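Local coordinates for periplasmic binding protein component of an ABC type zinc uptake transporter (Synechocystis sp., PDB 2OV3), which binds zinc in the periplasm and probably delivers it to an ABC-type zinc uptake transporter, at residues Glu221-Ala224 with Ala225-Ala229; Lys246-Ala249 with Gln250-Asn254. One frame throughout, in Å; residues are numbered along the deposited sequence.

Contact 1 of 2, residues Glu221-Ala224 with Ala225-Ala229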
ATOM      1  N   GLU A 221       7.268 -11.722  16.927  1.00 24.53           N
ATOM      2  CA  GLU A 221       7.730 -13.048  17.295  1.00 26.25           C
ATOM      3  C   GLU A 221       7.343 -13.370  18.732  1.00 26.58           C
ATOM      4  O   GLU A 221       7.005 -14.510  19.062  1.00 28.21           O
ATOM      5  CB  GLU A 221       9.244 -13.129  17.100  1.00 26.76           C
ATOM      6  CG  GLU A 221       9.646 -13.068  15.623  1.00 28.94           C
ATOM      7  CD  GLU A 221      11.097 -12.686  15.393  1.00 30.08           C
ATOM      8  OE1 GLU A 221      11.479 -12.522  14.208  1.00 30.34           O
ATOM      9  OE2 GLU A 221      11.850 -12.543  16.384  1.00 29.34           O
ATOM     10  N   ALA A 222       7.383 -12.358  19.586  1.00 25.78           N
ATOM     11  CA  ALA A 222       7.009 -12.547  20.976  1.00 26.03           C
ATOM     12  C   ALA A 222       5.508 -12.820  21.021  1.00 26.70           C
ATOM     13  O   ALA A 222       5.071 -13.836  21.553  1.00 28.13           O
ATOM     14  CB  ALA A 222       7.347 -11.299  21.784  1.00 24.15           C
ATOM     15  N   ILE A 223       4.728 -11.913  20.441  1.00 26.26           N
ATOM     16  CA  ILE A 223       3.280 -12.051  20.402  1.00 25.45           C
ATOM     17  C   ILE A 223       2.902 -13.439  19.904  1.00 26.29           C
ATOM     18  O   ILE A 223       2.123 -14.145  20.537  1.00 25.35           O
ATOM     19  CB  ILE A 223       2.643 -10.989  19.459  1.00 25.35           C
ATOM     20  CG1 ILE A 223       2.781  -9.595  20.067  1.00 24.00           C
ATOM     21  CG2 ILE A 223       1.176 -11.309  19.198  1.00 25.43           C
ATOM     22  CD1 ILE A 223       2.089  -9.434  21.392  1.00 24.82           C
ATOM     23  N   ALA A 224       3.466 -13.817  18.763  1.00 25.90           N
ATOM     24  CA  ALA A 224       3.189 -15.105  18.152  1.00 27.65           C
ATOM     25  C   ALA A 224       3.487 -16.264  19.103  1.00 27.81           C
ATOM     26  O   ALA A 224       2.684 -17.187  19.244  1.00 28.25           O
ATOM     27  CB  ALA A 224       4.005 -15.255  16.873  1.00 27.98           C
ATOM     28  N   ALA A 225       4.649 -16.214  19.743  1.00 27.29           N
ATOM     29  CA  ALA A 225       5.050 -17.240  20.688  1.00 27.02           C
ATOM     30  C   ALA A 225       3.975 -17.397  21.758  1.00 27.48           C
ATOM     31  O   ALA A 225       3.540 -18.506  22.041  1.00 29.83           O
ATOM     32  CB  ALA A 225       6.375 -16.869  21.332  1.00 24.59           C
ATOM     33  N   GLU A 226       3.544 -16.284  22.340  1.00 28.17           N
ATOM     34  CA  GLU A 226       2.524 -16.310  23.374  1.00 28.38           C
ATOM     35  C   GLU A 226       1.168 -16.826  22.917  1.00 28.87           C
ATOM     36  O   GLU A 226       0.447 -17.455  23.689  1.00 29.94           O
ATOM     37  CB  GLU A 226       2.336 -14.921  23.979  1.00 30.39           C
ATOM     38  CG  GLU A 226       3.206 -14.651  25.192  1.00 32.59           C
ATOM     39  CD  GLU A 226       3.108 -15.743  26.245  1.00 33.60           C
ATOM     40  OE1 GLU A 226       1.967 -16.157  26.570  1.00 32.73           O
ATOM     41  OE2 GLU A 226       4.176 -16.186  26.748  1.00 34.31           O
ATOM     42  N   ILE A 227       0.806 -16.556  21.674  1.00 28.83           N
ATOM     43  CA  ILE A 227      -0.480 -17.002  21.177  1.00 29.84           C
ATOM     44  C   ILE A 227      -0.395 -18.428  20.647  1.00 29.94           C
ATOM     45  O   ILE A 227      -1.414 -19.080  20.414  1.00 28.45           O
ATOM     46  CB  ILE A 227      -0.977 -16.102  20.041  1.00 30.47           C
ATOM     47  CG1 ILE A 227      -0.894 -14.633  20.463  1.00 32.05           C
ATOM     48  CG2 ILE A 227      -2.412 -16.479  19.688  1.00 31.65           C
ATOM     49  CD1 ILE A 227      -1.286 -13.659  19.371  1.00 30.82           C
ATOM     50  N   GLY A 228       0.828 -18.904  20.457  1.00 29.82           N
ATOM     51  CA  GLY A 228       1.013 -20.237  19.929  1.00 29.75           C
ATOM     52  C   GLY A 228       0.828 -20.236  18.423  1.00 29.85           C
ATOM     53  O   GLY A 228       0.512 -21.259  17.830  1.00 31.38           O
ATOM     54  N   ALA A 229       1.023 -19.092  17.783  1.00 29.27           N
ATOM     55  CA  ALA A 229       0.852 -19.034  16.336  1.00 28.61           C
ATOM     56  C   ALA A 229       2.182 -18.895  15.593  1.00 28.21           C
ATOM     57  O   ALA A 229       3.242 -18.775  16.205  1.00 28.00           O
ATOM     58  CB  ALA A 229      -0.078 -17.891  15.970  1.00 27.61           C
TER
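Ala224 O takes the N-H of Ala229 at 2.9 Å from Ala224 O to Ala229 N. Gly228 N also approaches Ala224 O, but that bond is weak; its other bond, to Ala225 O, measures 3.2 Å from Gly228 N. The Ala229-Ala224 and Gly228-Ala225 bonds make a Schellman motif at the end of helix 218-227. Gly228 is its C-prime residue, with phi +80°. A side chain at this positive phi would run into Ile227 O, which glycine avoids.

Just before this, the regular i to i+4 bonds hold. Glu226 N reaches Ala222 O at 3.0 Å in a nearly straight bond. Ala225 N binds Glu221 O, and Ile227 N binds Ile223 O. Glu221 OE1 bonds Thr217 OG1, outside this ladder.

The apolar contact is made by Ile223 and Ile227, one turn apart, which run alongside each other. CG2 of Ile223 touches CD1 of Ile227 at 3.4 Å. In Ile227, CG1 stands beside the backbone N (chi1 -50°) and passes 3.1 Å from Ile223 O. With the chain extended at chi2 (176°), CD1 reaches Ile223 CG2. Both residues also pack on Ile198 of helix 193-204. Ile223 and Ala224 touch Val209 of strand 208-212. Replacing Ile227 with an alanine would probably open a gap beside Ile223 CG2 and weaken the packing against Ile198 and Ala201.

Helix 218-227 is the helix of the beta-alpha-beta unit of strands 208-212 and 230-234. The chemistry is divided: the isoleucines fix one helix face against its neighbour, while the Schellman bonds use the carbonyls of Ala224 and Ala225, and the chain leaves the helix at Gly228 for strand 230-234.

Contact 2 of 2, residues Lys246-Ala249 with Gln250-Asn254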
ATOM      1  N   LYS A 246      -1.568 -11.503  -4.324  1.00 20.58           N
ATOM      2  CA  LYS A 246      -2.064 -12.872  -4.385  1.00 22.02           C
ATOM      3  C   LYS A 246      -1.362 -13.765  -3.364  1.00 22.17           C
ATOM      4  O   LYS A 246      -2.004 -14.584  -2.708  1.00 21.83           O
ATOM      5  CB  LYS A 246      -1.925 -13.436  -5.803  1.00 24.80           C
ATOM      6  CG  LYS A 246      -2.954 -12.849  -6.764  1.00 29.16           C
ATOM      7  CD  LYS A 246      -2.955 -13.516  -8.135  1.00 32.11           C
ATOM      8  CE  LYS A 246      -1.991 -12.853  -9.108  1.00 33.69           C
ATOM      9  NZ  LYS A 246      -2.362 -13.207 -10.511  1.00 35.60           N
ATOM     10  N   ALA A 247      -0.051 -13.597  -3.213  1.00 20.40           N
ATOM     11  CA  ALA A 247       0.689 -14.388  -2.241  1.00 19.74           C
ATOM     12  C   ALA A 247       0.166 -14.061  -0.841  1.00 20.81           C
ATOM     13  O   ALA A 247       0.056 -14.939   0.015  1.00 21.97           O
ATOM     14  CB  ALA A 247       2.181 -14.080  -2.330  1.00 18.48           C
ATOM     15  N   VAL A 248      -0.150 -12.786  -0.626  1.00 19.80           N
ATOM     16  CA  VAL A 248      -0.665 -12.300   0.648  1.00 19.37           C
ATOM     17  C   VAL A 248      -1.994 -12.989   0.942  1.00 21.08           C
ATOM     18  O   VAL A 248      -2.145 -13.655   1.968  1.00 21.81           O
ATOM     19  CB  VAL A 248      -0.835 -10.759   0.609  1.00 18.11           C
ATOM     20  CG1 VAL A 248      -1.615 -10.271   1.812  1.00 20.35           C
ATOM     21  CG2 VAL A 248       0.552 -10.097   0.578  1.00 20.16           C
ATOM     22  N   ALA A 249      -2.941 -12.847   0.021  1.00 21.28           N
ATOM     23  CA  ALA A 249      -4.242 -13.467   0.158  1.00 21.25           C
ATOM     24  C   ALA A 249      -4.058 -14.942   0.479  1.00 21.96           C
ATOM     25  O   ALA A 249      -4.722 -15.486   1.363  1.00 21.17           O
ATOM     26  CB  ALA A 249      -5.038 -13.313  -1.131  1.00 19.65           C
ATOM     27  N   GLN A 250      -3.139 -15.590  -0.228  1.00 22.88           N
ATOM     28  CA  GLN A 250      -2.892 -17.016  -0.023  1.00 23.32           C
ATOM     29  C   GLN A 250      -2.405 -17.344   1.380  1.00 23.28           C
ATOM     30  O   GLN A 250      -2.775 -18.382   1.947  1.00 23.45           O
ATOM     31  CB  GLN A 250      -1.886 -17.546  -1.055  1.00 25.85           C
ATOM     32  CG  GLN A 250      -1.839 -19.066  -1.100  1.00 28.96           C
ATOM     33  CD  GLN A 250      -3.241 -19.671  -1.149  1.00 31.42           C
ATOM     34  OE1 GLN A 250      -4.050 -19.347  -2.030  1.00 32.37           O
ATOM     35  NE2 GLN A 250      -3.539 -20.541  -0.188  1.00 32.07           N
ATOM     36  N   LYS A 251      -1.560 -16.478   1.937  1.00 21.95           N
ATOM     37  CA  LYS A 251      -1.058 -16.696   3.294  1.00 19.13           C
ATOM     38  C   LYS A 251      -2.246 -16.528   4.246  1.00 18.19           C
ATOM     39  O   LYS A 251      -2.467 -17.366   5.117  1.00 17.94           O
ATOM     40  CB  LYS A 251       0.052 -15.690   3.624  1.00 17.35           C
ATOM     41  CG  LYS A 251       1.279 -15.826   2.757  1.00 18.07           C
ATOM     42  CD  LYS A 251       2.499 -15.163   3.388  1.00 18.05           C
ATOM     43  CE  LYS A 251       3.768 -15.503   2.602  1.00 18.19           C
ATOM     44  NZ  LYS A 251       4.984 -14.821   3.155  1.00 19.14           N
ATOM     45  N   ILE A 252      -3.007 -15.445   4.064  1.00 16.92           N
ATOM     46  CA  ILE A 252      -4.177 -15.201   4.891  1.00 17.51           C
ATOM     47  C   ILE A 252      -4.999 -16.492   4.862  1.00 18.55           C
ATOM     48  O   ILE A 252      -5.250 -17.097   5.898  1.00 20.17           O
ATOM     49  CB  ILE A 252      -5.077 -14.049   4.344  1.00 19.08           C
ATOM     50  CG1 ILE A 252      -4.342 -12.698   4.391  1.00 17.27           C
ATOM     51  CG2 ILE A 252      -6.387 -13.992   5.136  1.00 16.88           C
ATOM     52  CD1 ILE A 252      -3.798 -12.317   5.755  1.00 20.54           C
ATOM     53  N   ALA A 253      -5.380 -16.924   3.664  1.00 18.29           N
ATOM     54  CA  ALA A 253      -6.181 -18.129   3.491  1.00 19.94           C
ATOM     55  C   ALA A 253      -5.620 -19.365   4.178  1.00 19.78           C
ATOM     56  O   ALA A 253      -6.370 -20.132   4.778  1.00 20.33           O
ATOM     57  CB  ALA A 253      -6.395 -18.410   2.006  1.00 17.43           C
ATOM     58  N   ASN A 254      -4.313 -19.572   4.097  1.00 19.12           N
ATOM     59  CA  ASN A 254      -3.734 -20.741   4.748  1.00 20.09           C
ATOM     60  C   ASN A 254      -3.918 -20.659   6.252  1.00 20.40           C
ATOM     61  O   ASN A 254      -4.097 -21.670   6.928  1.00 19.68           O
ATOM     62  CB  ASN A 254      -2.241 -20.863   4.437  1.00 19.59           C
ATOM     63  CG  ASN A 254      -1.981 -21.199   2.992  1.00 21.90           C
ATOM     64  OD1 ASN A 254      -2.805 -21.839   2.337  1.00 25.28           O
ATOM     65  ND2 ASN A 254      -0.833 -20.779   2.483  1.00 20.66           N
TER
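Ala253 N bonds Ala249 O at 2.8 Å, and the bond is almost straight, with an N-H...O angle of 176°. Ile252 N meets Val248 O in the same way, at 2.9 Å. Gln250 N to Lys246 O and Lys251 N to Ala247 O complete the four i to i+4 bonds that cross the two segments; Asn254 N to Gln250 O continues the series. Lys251 N also makes a weak second bond to Val248 O.

The side chains lean on this backbone. CG of Lys251 passes 3.1 Å from Ala247 O. Its chain is extended beyond CG, and NZ bonds Leu233 O in strand 230-234. Val248 and Ile252 lie one turn apart, and their CG1 atoms come only within 4.5 Å of each other. Gln250 bonds Asn254 on the next turn: NE2 lies 2.9 Å from OD1 of Asn254. That oxygen is in the amide plane of Gln250, but the donor stands above the Asn254 carbonyl plane. With CG anti to the backbone N (chi1 -167°) and a bend at chi2, the Gln250 amide swings toward Asn254.

Neighbouring elements place these groups. Ala249 packs on Leu149 and Leu153 of helix 128-153, and Ala253 on Ile152. The small alanine side chains probably let the two helices come close. On another face Val248 touches Leu234, and Ile252 touches Phe210 of strand 208-212.

The arrangement is a regular alpha-helical segment with several faces in use. Helix 241-256 packs between the long helix 128-153 and the parallel sheet that includes strands 208-212 and 230-234, in a solute-binding protein of family 9.

In the fold
Contacts 1 and 2 lie on successive helices, 218-227 and 241-256, on either side of strand 230-234 in the sequence. Their centres are 20 Å apart and they do not touch. Contact 1 is the more peripheral, about 26 Å from the chain centre, and most of its residues are exposed. Contact 2 is about 16 Å from that centre, with half of its touching residues buried. Both have side chains on strand 208-212. Contact 1 ends its helix with a Schellman motif at Gly228, whereas contact 2 continues its helix and leans on helix 128-153. Neither reaches the zinc site of His37, His101 and His165.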